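Local coordinates for integron Cassette Protein Hfx_Cass5 (Unidentified, PDB 3IF4) that is of unknown function but, as the product of a mobile integron gene cassette, pairs with a second copy of itself in a two-chain assembly, at residues V57-E61 with S62-L66; Q78-Q81 with Q82-A86; P106-L109 with R110-T114. All coordinates share one frame; numbering follows the deposited sequence.

Contact 1. Residues V57-E61 with S62-L66; sequences VSWNE and STRSL
Val-57 and Leu-66 meet at the open end of a beta hairpin, which joins strand 58-60 to strand 65-67 through a tight turn and a G1 beta bulge. Val-57 CG1, anti to its backbone N (chi1 -180°), rests 4.0 Å from Leu-66 CD2; both residues also pack on the second subunit, Val-57 on Ala-86 and Leu-66 on Ile-83, a place that suits branched apolar chains. Ser-58 joins through its backbone, its O lying 3.2 Å from Leu-66 CA in a CA-H...O contact. Trp-59 and Leu-66 form an antiparallel non-hydrogen-bonded pair. The indole sweeps back over the returning strand, one face covering the peptide link from Arg-64 to Ser-65, with CH2 3.4 Å from Arg-64 C, while Leu-66 CG sits at the ring's edge.

Asn-60 pairs with Ser-65 through two backbone bonds, the one from Asn-60 N to Ser-65 O nearly straight at 174°. Arg-64 also faces Asn-60, making the bulge; its positive phi of 43° is the left-handed conformation for which glycine is the usual choice at this position. The Asn-60 carboxamide turns into the loop, and OD1 accepts in its carbonyl plane from Ser-62 OG (2.8 Å) and from Thr-63 N (3.1 Å), a double grip that fixes the amide. Glu-61, bent at chi2, serves two donors with one carboxylate: OE1 takes the indole proton of Trp-59 NE1 (2.8 Å) from above the carboxylate plane, and OE2 turns its syn lone pair to Arg-64 NH1 (3.0 Å) in a salt bridge.

Contact 2. Residues Q78-Q81 with Q82-A86; sequences QWLQ and QIFAA
Gln-82 lies one turn beyond Trp-79 on helix 76-89, and its aliphatic part runs beside the indole, the two side chains pointing the same way. With CG anti to the backbone N (chi1 -179°) the chain first heads back along the helix, bringing CG to 3.7 Å from Trp-79 CZ3; the bend at chi2 then carries the amide off, its plane almost perpendicular to the ring. Glutamine fits here because its methylenes can serve the aromatic ring while its polar end serves another partner: NE2 donates to Met-55 O of the second subunit.

Leu-80 makes the corresponding apolar pairing one full turn on, with Phe-84. Its CD2 stands over one face of the phenyl ring, 4.2 Å from the centroid and 13° off the normal, a CH-pi contact, while Leu-80 CG comes within 4.0 Å of Phe-84 CE1. The backbone underneath keeps the two residues in step, since Phe-84 N donates to Leu-80 O at 2.8 Å.

Gln-81 contributes mainly through its main chain, its O accepting from Ala-85 N at 2.8 Å. The side chain is extended beyond CG, long enough for NE2 to reach Ala-116 O of helix 107-118.

The helix is thus two-sided. Leu-80 and Phe-84 turn to helix 107-118, where Leu-113 and Ala-117 receive them, whereas Trp-79 and Ile-83 pack on Pro-69 and Leu-66 of the second subunit, the latter residue belonging to that subunit's strand 65-67.

Contact 3. Residues P106-L109 with R110-T114; sequences PNEL and RAELT
Leu-109 and Leu-113 meet at successive turns of helix 107-118, their side chains crossing at a slant so that Leu-109 CD1 lies 3.8 Å from Leu-113 CG. Different first torsions bring them together: Leu-109 holds CG anti to its backbone N (chi1 -178°), Leu-113 holds CG anti to its carbonyl carbon (chi1 -76°). Beneath them Leu-113 N donates to Leu-109 O at 2.7 Å. With an alanine here in place of Leu-113, Leu-109 CD1 would probably lose its apolar neighbour and a gap would open toward Tyr-76 and Leu-80 of helix 76-89.

Glu-108 and Glu-112 also stand one turn apart, side by side with carboxylates nearly coplanar. Glu-108 OE2 and Glu-112 OE1 are 3.9 Å apart, a like-charged approach probably eased by their exposure to solvent. Arg-110 sets its CB 3.1 Å from Asn-107 O and sends its guanidinium away to a cation-pi contact with Trp-102.

Pro-106 starts the ladder as N-cap, its O receiving Arg-110 N at 2.8 Å; a proline costs nothing there, since an N-cap nitrogen need not donate to the helix. Farther along, Arg-110 O accepts both Thr-114 N and Thr-114 OG1, from opposite faces of its plane. Leucines spaced four apart facing another helix, with charged residues outward, are typical of the opening turns of an amphipathic alpha-helix.

How the contacts relate
Contact 2 and contact 3 belong to two helices that pack on each other, touching where Leu-80 CD2 comes 4.0 Å from Leu-113 O; contact 1 is a hairpin on the opposite side of the chain's centre, its centre about 28 Å from that of contact 2 and about 40 Å from that of contact 3. Contacts 1 and 2 are partly buried, while contact 3 lies largely at the surface. The hairpin adds side-chain hydrogen bonds and a salt bridge to its backbone pairing, whereas the helical contacts set apolar pairs on a backbone ladder, contact 3 with two glutamates on its outer side. All three touch the second subunit, and the hairpin of one chain meets helix 76-89 of the other.

Contact 1. Residues V57-E61 with S62-L66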
# COMPACT_ATOMS: atom_id res chain seq x y z
N VAL A 57 8.74 -3.12 -0.77
CA VAL A 57 9.25 -4.27 -1.50
C VAL A 57 9.73 -5.31 -0.50
O VAL A 57 10.25 -4.96 0.55
CB VAL A 57 10.40 -3.84 -2.41
CG1 VAL A 57 10.93 -5.03 -3.20
CG2 VAL A 57 9.92 -2.75 -3.35
N SER A 58 9.54 -6.59 -0.82
CA SER A 58 9.99 -7.64 0.07
C SER A 58 10.84 -8.67 -0.65
O SER A 58 10.80 -8.79 -1.87
CB SER A 58 8.80 -8.34 0.72
OG SER A 58 7.77 -7.42 0.96
N TRP A 59 11.61 -9.42 0.13
CA TRP A 59 12.44 -10.48 -0.42
C TRP A 59 11.94 -11.81 0.13
O TRP A 59 11.80 -11.97 1.33
CB TRP A 59 13.91 -10.26 -0.04
CG TRP A 59 14.86 -11.39 -0.43
CD1 TRP A 59 15.42 -12.32 0.41
CD2 TRP A 59 15.36 -11.69 -1.75
NE1 TRP A 59 16.23 -13.18 -0.31
CE2 TRP A 59 16.22 -12.81 -1.62
CE3 TRP A 59 15.17 -11.12 -3.01
CZ2 TRP A 59 16.87 -13.37 -2.72
CZ3 TRP A 59 15.82 -11.68 -4.10
CH2 TRP A 59 16.67 -12.79 -3.95
N ASN A 60 11.65 -12.74 -0.76
CA ASN A 60 11.23 -14.07 -0.35
C ASN A 60 12.37 -15.04 -0.62
O ASN A 60 12.68 -15.35 -1.77
CB ASN A 60 9.97 -14.49 -1.11
CG ASN A 60 9.43 -15.82 -0.64
OD1 ASN A 60 10.00 -16.88 -0.90
ND2 ASN A 60 8.30 -15.77 0.07
N GLU A 61 13.01 -15.51 0.45
CA GLU A 61 14.23 -16.29 0.30
C GLU A 61 13.98 -17.68 -0.30
O GLU A 61 14.85 -18.22 -0.99
CB GLU A 61 14.98 -16.40 1.63
CG GLU A 61 16.33 -17.11 1.52
CD GLU A 61 17.29 -16.45 0.52
OE1 GLU A 61 17.72 -15.30 0.77
OE2 GLU A 61 17.62 -17.10 -0.50
N SER A 62 12.81 -18.25 -0.06
CA SER A 62 12.54 -19.59 -0.57
C SER A 62 12.41 -19.59 -2.09
O SER A 62 12.73 -20.57 -2.76
CB SER A 62 11.30 -20.20 0.08
OG SER A 62 10.12 -19.66 -0.47
N THR A 63 11.94 -18.47 -2.64
CA THR A 63 11.80 -18.34 -4.08
C THR A 63 12.85 -17.37 -4.62
O THR A 63 12.88 -17.08 -5.82
CB THR A 63 10.40 -17.85 -4.49
OG1 THR A 63 10.19 -16.53 -3.99
CG2 THR A 63 9.32 -18.79 -3.93
N ARG A 64 13.70 -16.87 -3.73
CA ARG A 64 14.74 -15.91 -4.09
C ARG A 64 14.23 -14.82 -5.04
O ARG A 64 14.77 -14.61 -6.12
CB ARG A 64 15.97 -16.63 -4.67
CG ARG A 64 16.79 -17.36 -3.62
CD ARG A 64 18.03 -18.03 -4.20
NE ARG A 64 19.05 -17.07 -4.64
CZ ARG A 64 19.86 -16.40 -3.82
NH1 ARG A 64 19.77 -16.57 -2.50
NH2 ARG A 64 20.75 -15.55 -4.31
N SER A 65 13.18 -14.12 -4.61
CA SER A 65 12.59 -13.09 -5.46
C SER A 65 12.19 -11.85 -4.67
O SER A 65 11.84 -11.94 -3.49
CB SER A 65 11.37 -13.65 -6.18
OG SER A 65 10.42 -14.18 -5.25
N LEU A 66 12.28 -10.70 -5.33
CA LEU A 66 11.69 -9.48 -4.84
C LEU A 66 10.23 -9.51 -5.26
O LEU A 66 9.93 -9.95 -6.36
CB LEU A 66 12.36 -8.28 -5.50
CG LEU A 66 13.86 -8.14 -5.25
CD1 LEU A 66 14.56 -7.42 -6.41
CD2 LEU A 66 14.09 -7.42 -3.92

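Contact 2. Residues Q78-Q81 with Q82-A86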
# COMPACT_ATOMS: atom_id res chain seq x y z
N GLN A 78 -12.98 0.40 2.52
CA GLN A 78 -11.85 -0.37 3.02
C GLN A 78 -10.92 0.51 3.83
O GLN A 78 -10.50 0.13 4.92
CB GLN A 78 -11.07 -1.00 1.87
CG GLN A 78 -11.80 -2.07 1.10
CD GLN A 78 -10.97 -2.60 -0.06
OE1 GLN A 78 -11.49 -2.84 -1.15
NE2 GLN A 78 -9.67 -2.78 0.18
N TRP A 79 -10.59 1.68 3.29
CA TRP A 79 -9.71 2.58 4.01
C TRP A 79 -10.28 3.01 5.36
O TRP A 79 -9.55 3.12 6.34
CB TRP A 79 -9.27 3.77 3.15
CG TRP A 79 -8.05 3.41 2.35
CD1 TRP A 79 -7.98 3.17 1.00
CD2 TRP A 79 -6.72 3.19 2.86
NE1 TRP A 79 -6.70 2.83 0.64
CE2 TRP A 79 -5.91 2.83 1.76
CE3 TRP A 79 -6.15 3.26 4.13
CZ2 TRP A 79 -4.55 2.56 1.90
CZ3 TRP A 79 -4.80 2.99 4.27
CH2 TRP A 79 -4.02 2.64 3.16
N LEU A 80 -11.60 3.21 5.43
CA LEU A 80 -12.21 3.53 6.71
C LEU A 80 -12.02 2.35 7.66
O LEU A 80 -11.64 2.52 8.81
CB LEU A 80 -13.68 3.90 6.55
CG LEU A 80 -14.43 4.25 7.84
CD1 LEU A 80 -15.16 5.56 7.68
CD2 LEU A 80 -15.40 3.14 8.23
N GLN A 81 -12.27 1.15 7.16
CA GLN A 81 -12.08 -0.04 7.99
C GLN A 81 -10.63 -0.17 8.42
O GLN A 81 -10.33 -0.53 9.56
CB GLN A 81 -12.54 -1.29 7.25
CG GLN A 81 -14.04 -1.36 7.03
CD GLN A 81 -14.44 -2.53 6.15
OE1 GLN A 81 -13.64 -3.01 5.34
NE2 GLN A 81 -15.67 -2.99 6.30
N GLN A 82 -9.72 0.13 7.50
CA GLN A 82 -8.29 0.11 7.78
C GLN A 82 -7.95 1.09 8.90
O GLN A 82 -7.20 0.78 9.82
CB GLN A 82 -7.49 0.45 6.51
CG GLN A 82 -5.98 0.43 6.68
CD GLN A 82 -5.42 -0.97 6.66
OE1 GLN A 82 -6.14 -1.95 6.89
NE2 GLN A 82 -4.12 -1.08 6.39
N ILE A 83 -8.53 2.29 8.81
CA ILE A 83 -8.33 3.31 9.83
C ILE A 83 -8.88 2.87 11.17
O ILE A 83 -8.22 3.01 12.19
CB ILE A 83 -8.94 4.65 9.41
CG1 ILE A 83 -8.15 5.23 8.23
CG2 ILE A 83 -8.93 5.64 10.57
CD1 ILE A 83 -8.77 6.45 7.63
N PHE A 84 -10.09 2.33 11.18
CA PHE A 84 -10.66 1.83 12.43
C PHE A 84 -9.77 0.73 13.00
O PHE A 84 -9.58 0.64 14.22
CB PHE A 84 -12.09 1.32 12.21
CG PHE A 84 -13.14 2.40 12.22
CD1 PHE A 84 -12.86 3.67 11.74
CD2 PHE A 84 -14.42 2.13 12.69
CE1 PHE A 84 -13.83 4.67 11.74
CE2 PHE A 84 -15.39 3.11 12.69
CZ PHE A 84 -15.10 4.39 12.21
N ALA A 85 -9.22 -0.09 12.11
CA ALA A 85 -8.40 -1.23 12.54
C ALA A 85 -7.08 -0.80 13.18
O ALA A 85 -6.63 -1.39 14.17
CB ALA A 85 -8.14 -2.18 11.37
N ALA A 86 -6.46 0.24 12.63
CA ALA A 86 -5.23 0.79 13.19
C ALA A 86 -5.48 1.35 14.59
O ALA A 86 -4.68 1.16 15.49
CB ALA A 86 -4.68 1.88 12.28

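Contact 3. Residues P106-L109 with R110-T114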
# COMPACT_ATOMS: atom_id res chain seq x y z
N PRO A 106 -19.95 13.00 -0.15
CA PRO A 106 -21.17 12.87 -0.94
C PRO A 106 -22.13 11.85 -0.36
O PRO A 106 -21.69 10.88 0.28
CB PRO A 106 -20.66 12.37 -2.29
CG PRO A 106 -19.27 12.87 -2.37
CD PRO A 106 -18.74 12.83 -0.97
N ASN A 107 -23.43 12.06 -0.60
CA ASN A 107 -24.50 11.22 -0.08
C ASN A 107 -24.24 9.71 -0.13
O ASN A 107 -24.29 9.03 0.91
CB ASN A 107 -25.83 11.55 -0.77
CG ASN A 107 -26.47 12.83 -0.24
OD1 ASN A 107 -27.37 13.39 -0.86
ND2 ASN A 107 -25.99 13.29 0.91
N GLU A 108 -23.98 9.17 -1.32
CA GLU A 108 -23.85 7.73 -1.47
C GLU A 108 -22.63 7.18 -0.75
O GLU A 108 -22.73 6.23 0.03
CB GLU A 108 -23.82 7.32 -2.94
CG GLU A 108 -23.78 5.81 -3.12
CD GLU A 108 -23.28 5.41 -4.49
OE1 GLU A 108 -23.91 5.80 -5.50
OE2 GLU A 108 -22.25 4.69 -4.56
N LEU A 109 -21.47 7.78 -1.01
CA LEU A 109 -20.25 7.41 -0.31
C LEU A 109 -20.50 7.44 1.19
O LEU A 109 -20.00 6.59 1.94
CB LEU A 109 -19.13 8.39 -0.65
CG LEU A 109 -17.79 8.07 -0.02
CD1 LEU A 109 -17.49 6.60 -0.17
CD2 LEU A 109 -16.69 8.92 -0.65
N ARG A 110 -21.28 8.42 1.62
CA ARG A 110 -21.62 8.59 3.02
C ARG A 110 -22.40 7.38 3.53
O ARG A 110 -22.16 6.89 4.63
CB ARG A 110 -22.41 9.88 3.20
CG ARG A 110 -22.24 10.55 4.54
CD ARG A 110 -23.45 10.32 5.42
NE ARG A 110 -23.78 11.49 6.23
CZ ARG A 110 -24.68 11.48 7.20
NH1 ARG A 110 -25.33 10.36 7.49
NH2 ARG A 110 -24.94 12.58 7.90
N ALA A 111 -23.33 6.89 2.71
CA ALA A 111 -24.09 5.70 3.07
C ALA A 111 -23.16 4.49 3.15
O ALA A 111 -23.14 3.76 4.14
CB ALA A 111 -25.20 5.44 2.07
N GLU A 112 -22.37 4.31 2.10
CA GLU A 112 -21.46 3.18 2.02
C GLU A 112 -20.43 3.20 3.15
O GLU A 112 -20.05 2.16 3.67
CB GLU A 112 -20.77 3.17 0.66
CG GLU A 112 -20.18 1.84 0.28
CD GLU A 112 -19.68 1.83 -1.14
OE1 GLU A 112 -20.38 2.39 -2.01
OE2 GLU A 112 -18.59 1.27 -1.39
N LEU A 113 -19.97 4.40 3.52
CA LEU A 113 -19.00 4.51 4.60
C LEU A 113 -19.67 4.15 5.91
O LEU A 113 -19.05 3.54 6.78
CB LEU A 113 -18.40 5.92 4.66
CG LEU A 113 -17.36 6.24 3.58
CD1 LEU A 113 -16.77 7.63 3.79
CD2 LEU A 113 -16.25 5.19 3.57
N THR A 114 -20.94 4.51 6.03
CA THR A 114 -21.70 4.18 7.23
C THR A 114 -21.80 2.67 7.39
O THR A 114 -21.59 2.14 8.49
CB THR A 114 -23.11 4.78 7.18
OG1 THR A 114 -23.01 6.21 7.24
CG2 THR A 114 -23.93 4.28 8.36